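Local coordinates for protein pelota homolog (Archaeoglobus fulgidus, PDB 3OBY) that is predicted to recognise stalled ribosomes, aid their release and cleave the stalled mRNA through a metal-dependent endoribonuclease activity assigned to its N-terminal domain, at residues V59-E71 and A76-G88. Numbering follows the deposited sequence.
Sequences VTVRLGIEVEKVE and ANRLRVSGKIVAG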
loop_
_atom_site.group_PDB
_atom_site.type_symbol
_atom_site.label_atom_id
_atom_site.label_comp_id
_atom_site.label_asym_id
_atom_site.label_seq_id
_atom_site.Cartn_x
_atom_site.Cartn_y
_atom_site.Cartn_z
ATOM N N VAL A 59 -19.726 13.646 -13.822
ATOM C CA VAL A 59 -20.660 12.527 -13.750
ATOM C C VAL A 59 -20.282 11.118 -14.144
ATOM O O VAL A 59 -20.688 10.650 -15.220
ATOM C CB VAL A 59 -21.973 12.789 -14.518
ATOM C CG1 VAL A 59 -23.148 12.906 -13.557
ATOM C CG2 VAL A 59 -21.824 14.004 -15.377
ATOM N N THR A 60 -19.487 10.453 -13.305
ATOM C CA THR A 60 -19.165 9.044 -13.525
ATOM C C THR A 60 -20.506 8.239 -13.409
ATOM O O THR A 60 -21.567 8.785 -13.041
ATOM C CB THR A 60 -18.155 8.535 -12.477
ATOM O OG1 THR A 60 -18.402 9.145 -11.200
ATOM C CG2 THR A 60 -16.781 8.905 -12.901
ATOM N N VAL A 61 -20.434 6.938 -13.685
ATOM C CA VAL A 61 -21.624 6.092 -13.716
ATOM C C VAL A 61 -21.486 4.633 -13.261
ATOM O O VAL A 61 -22.492 3.961 -13.025
ATOM C CB VAL A 61 -22.198 6.138 -15.169
ATOM C CG1 VAL A 61 -21.072 5.937 -16.175
ATOM C CG2 VAL A 61 -23.285 5.095 -15.365
ATOM N N ARG A 62 -20.257 4.143 -13.141
ATOM C CA ARG A 62 -20.021 2.764 -12.695
ATOM C C ARG A 62 -20.695 1.716 -13.572
ATOM O O ARG A 62 -21.841 1.340 -13.350
ATOM C CB ARG A 62 -20.481 2.579 -11.238
ATOM C CG ARG A 62 -20.173 1.196 -10.651
ATOM C CD ARG A 62 -20.198 1.193 -9.118
ATOM N NE ARG A 62 -19.199 0.284 -8.554
ATOM C CZ ARG A 62 -19.273 -1.046 -8.578
ATOM N NH1 ARG A 62 -20.313 -1.653 -9.135
ATOM N NH2 ARG A 62 -18.289 -1.773 -8.062
ATOM N N LEU A 63 -19.962 1.241 -14.568
ATOM C CA LEU A 63 -20.473 0.238 -15.481
ATOM C C LEU A 63 -19.906 -1.116 -15.122
ATOM O O LEU A 63 -19.094 -1.252 -14.217
ATOM C CB LEU A 63 -20.063 0.578 -16.917
ATOM C CG LEU A 63 -20.865 1.628 -17.693
ATOM C CD1 LEU A 63 -21.316 2.741 -16.769
ATOM C CD2 LEU A 63 -20.015 2.170 -18.829
ATOM N N GLY A 64 -20.354 -2.114 -15.858
ATOM C CA GLY A 64 -19.884 -3.467 -15.681
ATOM C C GLY A 64 -19.571 -3.939 -17.090
ATOM O O GLY A 64 -20.339 -3.681 -18.023
ATOM N N ILE A 65 -18.438 -4.605 -17.266
ATOM C CA ILE A 65 -18.080 -5.084 -18.586
ATOM C C ILE A 65 -17.584 -6.515 -18.552
ATOM O O ILE A 65 -16.961 -6.933 -17.587
ATOM C CB ILE A 65 -17.001 -4.171 -19.245
ATOM C CG1 ILE A 65 -15.863 -3.897 -18.266
ATOM C CG2 ILE A 65 -17.613 -2.847 -19.669
ATOM C CD1 ILE A 65 -14.629 -4.723 -18.517
ATOM N N GLU A 66 -17.906 -7.275 -19.594
ATOM C CA GLU A 66 -17.448 -8.654 -19.701
ATOM C C GLU A 66 -16.099 -8.553 -20.406
ATOM O O GLU A 66 -16.022 -8.482 -21.631
ATOM C CB GLU A 66 -18.415 -9.503 -20.531
ATOM C CG GLU A 66 -17.882 -10.897 -20.823
ATOM C CD GLU A 66 -18.840 -11.737 -21.638
ATOM O OE1 GLU A 66 -19.503 -11.176 -22.534
ATOM O OE2 GLU A 66 -18.921 -12.961 -21.395
ATOM N N VAL A 67 -15.042 -8.533 -19.605
ATOM C CA VAL A 67 -13.676 -8.404 -20.086
ATOM C C VAL A 67 -13.353 -9.168 -21.364
ATOM O O VAL A 67 -13.555 -10.383 -21.443
ATOM C CB VAL A 67 -12.678 -8.831 -18.986
ATOM C CG1 VAL A 67 -11.260 -8.546 -19.438
ATOM C CG2 VAL A 67 -12.983 -8.081 -17.691
ATOM N N GLU A 68 -12.856 -8.445 -22.367
ATOM C CA GLU A 68 -12.466 -9.079 -23.623
ATOM C C GLU A 68 -10.966 -8.874 -23.823
ATOM O O GLU A 68 -10.358 -9.520 -24.675
ATOM C CB GLU A 68 -13.242 -8.502 -24.810
ATOM C CG GLU A 68 -14.744 -8.416 -24.591
ATOM C CD GLU A 68 -15.505 -8.026 -25.845
ATOM O OE1 GLU A 68 -14.960 -7.249 -26.658
ATOM O OE2 GLU A 68 -16.654 -8.489 -26.010
ATOM N N LYS A 69 -10.383 -7.979 -23.023
ATOM C CA LYS A 69 -8.951 -7.691 -23.077
ATOM C C LYS A 69 -8.461 -7.029 -21.791
ATOM O O LYS A 69 -9.168 -6.226 -21.180
ATOM C CB LYS A 69 -8.623 -6.790 -24.273
ATOM C CG LYS A 69 -7.161 -6.856 -24.698
ATOM C CD LYS A 69 -6.840 -5.991 -25.918
ATOM C CE LYS A 69 -5.365 -6.156 -26.308
ATOM N NZ LYS A 69 -4.945 -5.399 -27.523
ATOM N N VAL A 70 -7.249 -7.380 -21.377
ATOM C CA VAL A 70 -6.642 -6.824 -20.171
ATOM C C VAL A 70 -5.196 -6.517 -20.521
ATOM O O VAL A 70 -4.488 -7.377 -21.050
ATOM C CB VAL A 70 -6.648 -7.839 -19.015
ATOM C CG1 VAL A 70 -6.128 -7.188 -17.752
ATOM C CG2 VAL A 70 -8.040 -8.382 -18.804
ATOM N N GLU A 71 -4.746 -5.305 -20.228
ATOM C CA GLU A 71 -3.381 -4.952 -20.571
ATOM C C GLU A 71 -2.900 -3.717 -19.841
ATOM O O GLU A 71 -3.697 -2.850 -19.488
ATOM C CB GLU A 71 -3.288 -4.717 -22.076
ATOM C CG GLU A 71 -3.972 -3.432 -22.534
ATOM C CD GLU A 71 -4.310 -3.441 -24.010
ATOM O OE1 GLU A 71 -3.530 -4.014 -24.802
ATOM O OE2 GLU A 71 -5.353 -2.861 -24.375
ATOM N N ALA A 76 2.216 4.876 -18.366
ATOM C CA ALA A 76 1.705 5.153 -17.031
ATOM C C ALA A 76 1.354 3.862 -16.322
ATOM O O ALA A 76 1.145 2.830 -16.952
ATOM C CB ALA A 76 0.481 6.036 -17.110
ATOM N N ASN A 77 1.289 3.929 -15.002
ATOM C CA ASN A 77 0.947 2.769 -14.198
ATOM C C ASN A 77 -0.571 2.661 -14.139
ATOM O O ASN A 77 -1.197 3.087 -13.174
ATOM C CB ASN A 77 1.548 2.932 -12.800
ATOM C CG ASN A 77 3.069 2.842 -12.808
ATOM O OD1 ASN A 77 3.753 3.618 -12.142
ATOM N ND2 ASN A 77 3.599 1.879 -13.560
ATOM N N ARG A 78 -1.156 2.108 -15.198
ATOM C CA ARG A 78 -2.603 1.945 -15.302
ATOM C C ARG A 78 -2.932 0.650 -16.027
ATOM O O ARG A 78 -2.294 0.297 -17.017
ATOM C CB ARG A 78 -3.240 3.108 -16.077
ATOM C CG ARG A 78 -2.838 4.498 -15.616
ATOM C CD ARG A 78 -3.523 5.566 -16.453
ATOM N NE ARG A 78 -4.937 5.684 -16.117
ATOM C CZ ARG A 78 -5.890 6.001 -16.987
ATOM N NH1 ARG A 78 -5.588 6.227 -18.258
ATOM N NH2 ARG A 78 -7.148 6.101 -16.580
ATOM N N LEU A 79 -3.947 -0.045 -15.535
ATOM C CA LEU A 79 -4.378 -1.304 -16.126
ATOM C C LEU A 79 -5.603 -1.040 -16.983
ATOM O O LEU A 79 -6.614 -0.548 -16.482
ATOM C CB LEU A 79 -4.707 -2.293 -15.003
ATOM C CG LEU A 79 -5.076 -3.732 -15.343
ATOM C CD1 LEU A 79 -4.046 -4.333 -16.277
ATOM C CD2 LEU A 79 -5.157 -4.525 -14.054
ATOM N N ARG A 80 -5.518 -1.339 -18.276
ATOM C CA ARG A 80 -6.657 -1.112 -19.166
ATOM C C ARG A 80 -7.506 -2.362 -19.326
ATOM O O ARG A 80 -7.051 -3.367 -19.874
ATOM C CB ARG A 80 -6.199 -0.648 -20.546
ATOM C CG ARG A 80 -7.366 -0.365 -21.490
ATOM C CD ARG A 80 -6.917 -0.043 -22.906
ATOM N NE ARG A 80 -6.034 1.117 -22.942
ATOM C CZ ARG A 80 -4.748 1.063 -23.274
ATOM N NH1 ARG A 80 -4.198 -0.099 -23.603
ATOM N NH2 ARG A 80 -4.014 2.169 -23.274
ATOM N N VAL A 81 -8.740 -2.295 -18.831
ATOM C CA VAL A 81 -9.670 -3.413 -18.928
ATOM C C VAL A 81 -10.816 -3.017 -19.854
ATOM O O VAL A 81 -11.540 -2.051 -19.592
ATOM C CB VAL A 81 -10.244 -3.787 -17.554
ATOM C CG1 VAL A 81 -11.216 -4.943 -17.696
ATOM C CG2 VAL A 81 -9.124 -4.158 -16.610
ATOM N N SER A 82 -10.978 -3.763 -20.938
ATOM C CA SER A 82 -12.030 -3.460 -21.888
ATOM C C SER A 82 -12.894 -4.669 -22.217
ATOM O O SER A 82 -12.443 -5.816 -22.155
ATOM C CB SER A 82 -11.419 -2.880 -23.167
ATOM O OG SER A 82 -10.482 -3.765 -23.743
ATOM N N GLY A 83 -14.149 -4.399 -22.562
ATOM C CA GLY A 83 -15.072 -5.463 -22.906
ATOM C C GLY A 83 -16.445 -4.942 -23.287
ATOM O O GLY A 83 -16.656 -3.733 -23.424
ATOM N N LYS A 84 -17.381 -5.868 -23.458
ATOM C CA LYS A 84 -18.757 -5.545 -23.825
ATOM C C LYS A 84 -19.569 -5.195 -22.583
ATOM O O LYS A 84 -19.720 -6.028 -21.685
ATOM C CB LYS A 84 -19.394 -6.743 -24.539
ATOM C CG LYS A 84 -20.795 -6.499 -25.058
ATOM C CD LYS A 84 -21.318 -7.683 -25.876
ATOM C CE LYS A 84 -21.758 -8.859 -25.002
ATOM N NZ LYS A 84 -20.645 -9.463 -24.219
ATOM N N ILE A 85 -20.083 -3.965 -22.533
ATOM C CA ILE A 85 -20.884 -3.519 -21.401
ATOM C C ILE A 85 -21.956 -4.556 -21.104
ATOM O O ILE A 85 -22.624 -5.044 -22.015
ATOM C CB ILE A 85 -21.561 -2.173 -21.691
ATOM C CG1 ILE A 85 -20.499 -1.111 -21.975
ATOM C CG2 ILE A 85 -22.401 -1.747 -20.499
ATOM C CD1 ILE A 85 -21.057 0.286 -22.151
ATOM N N VAL A 86 -22.120 -4.896 -19.832
ATOM C CA VAL A 86 -23.105 -5.900 -19.455
ATOM C C VAL A 86 -24.163 -5.319 -18.535
ATOM O O VAL A 86 -25.351 -5.585 -18.694
ATOM C CB VAL A 86 -22.432 -7.099 -18.746
ATOM C CG1 VAL A 86 -21.968 -6.703 -17.346
ATOM C CG2 VAL A 86 -23.393 -8.265 -18.684
ATOM N N ALA A 87 -23.719 -4.521 -17.573
ATOM C CA ALA A 87 -24.625 -3.904 -16.618
ATOM C C ALA A 87 -24.224 -2.460 -16.370
ATOM O O ALA A 87 -23.163 -2.018 -16.808
ATOM C CB ALA A 87 -24.615 -4.684 -15.308
ATOM N N GLY A 88 -25.080 -1.730 -15.662
ATOM C CA GLY A 88 -24.803 -0.337 -15.373
ATOM C C GLY A 88 -25.387 0.587 -16.424
ATOM O O GLY A 88 -26.589 0.561 -16.688
HETATM O O HOH W 1 -7.637 -3.608 -22.970
#
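The guanidinium of Arg80 meets the Glu71 carboxylate at its edge: Arg80 NH1 donates to Glu71 OE2 at 3.1 Å, a hydrogen-bonded salt bridge. Glu71 CD lies in the guanidinium plane and OE2 close to it, yet the two planes stand 83° apart, so NH1 reaches OE2 from above the carboxylate rather than in a paired, coplanar fork. Glu71 gets there with CG wedged between its backbone N and carbonyl carbon (chi1 71°), running beside Arg80. Its OE1 forms a longer salt bridge to Lys69 NZ, and a water links OE2 to Arg80 O and Ser82 OG. An alanine in place of Glu71 would probably leave Lys69 and Arg80 without their shared carboxylate and the water without one acceptor. Farther along, Glu66 OE1 and Lys84 NZ form a salt bridge of 2.7 Å, the two chains side by side.

Ile65, Val70, Val81 and Ile85 lie on the opposite face. Val81 CG1 receives Ile65 CD1 at 3.5 Å and is also touched by Val67 CG2, while Val70 CG1 touches Leu79 CD1. Val67 and Gly83 form a non-hydrogen-bonded pair. Next to it, Ser82 O accepts both Glu68 N (2.7 Å, in the carbonyl plane) and Lys69 N (3.1 Å), and the register shifts by one. Glu68 and Lys69, both opposite Ser82, thus form a classic beta bulge in an antiparallel hairpin, whose strands, flanked by 37-40 and 94-99, belong to the N-terminal Sm-fold domain.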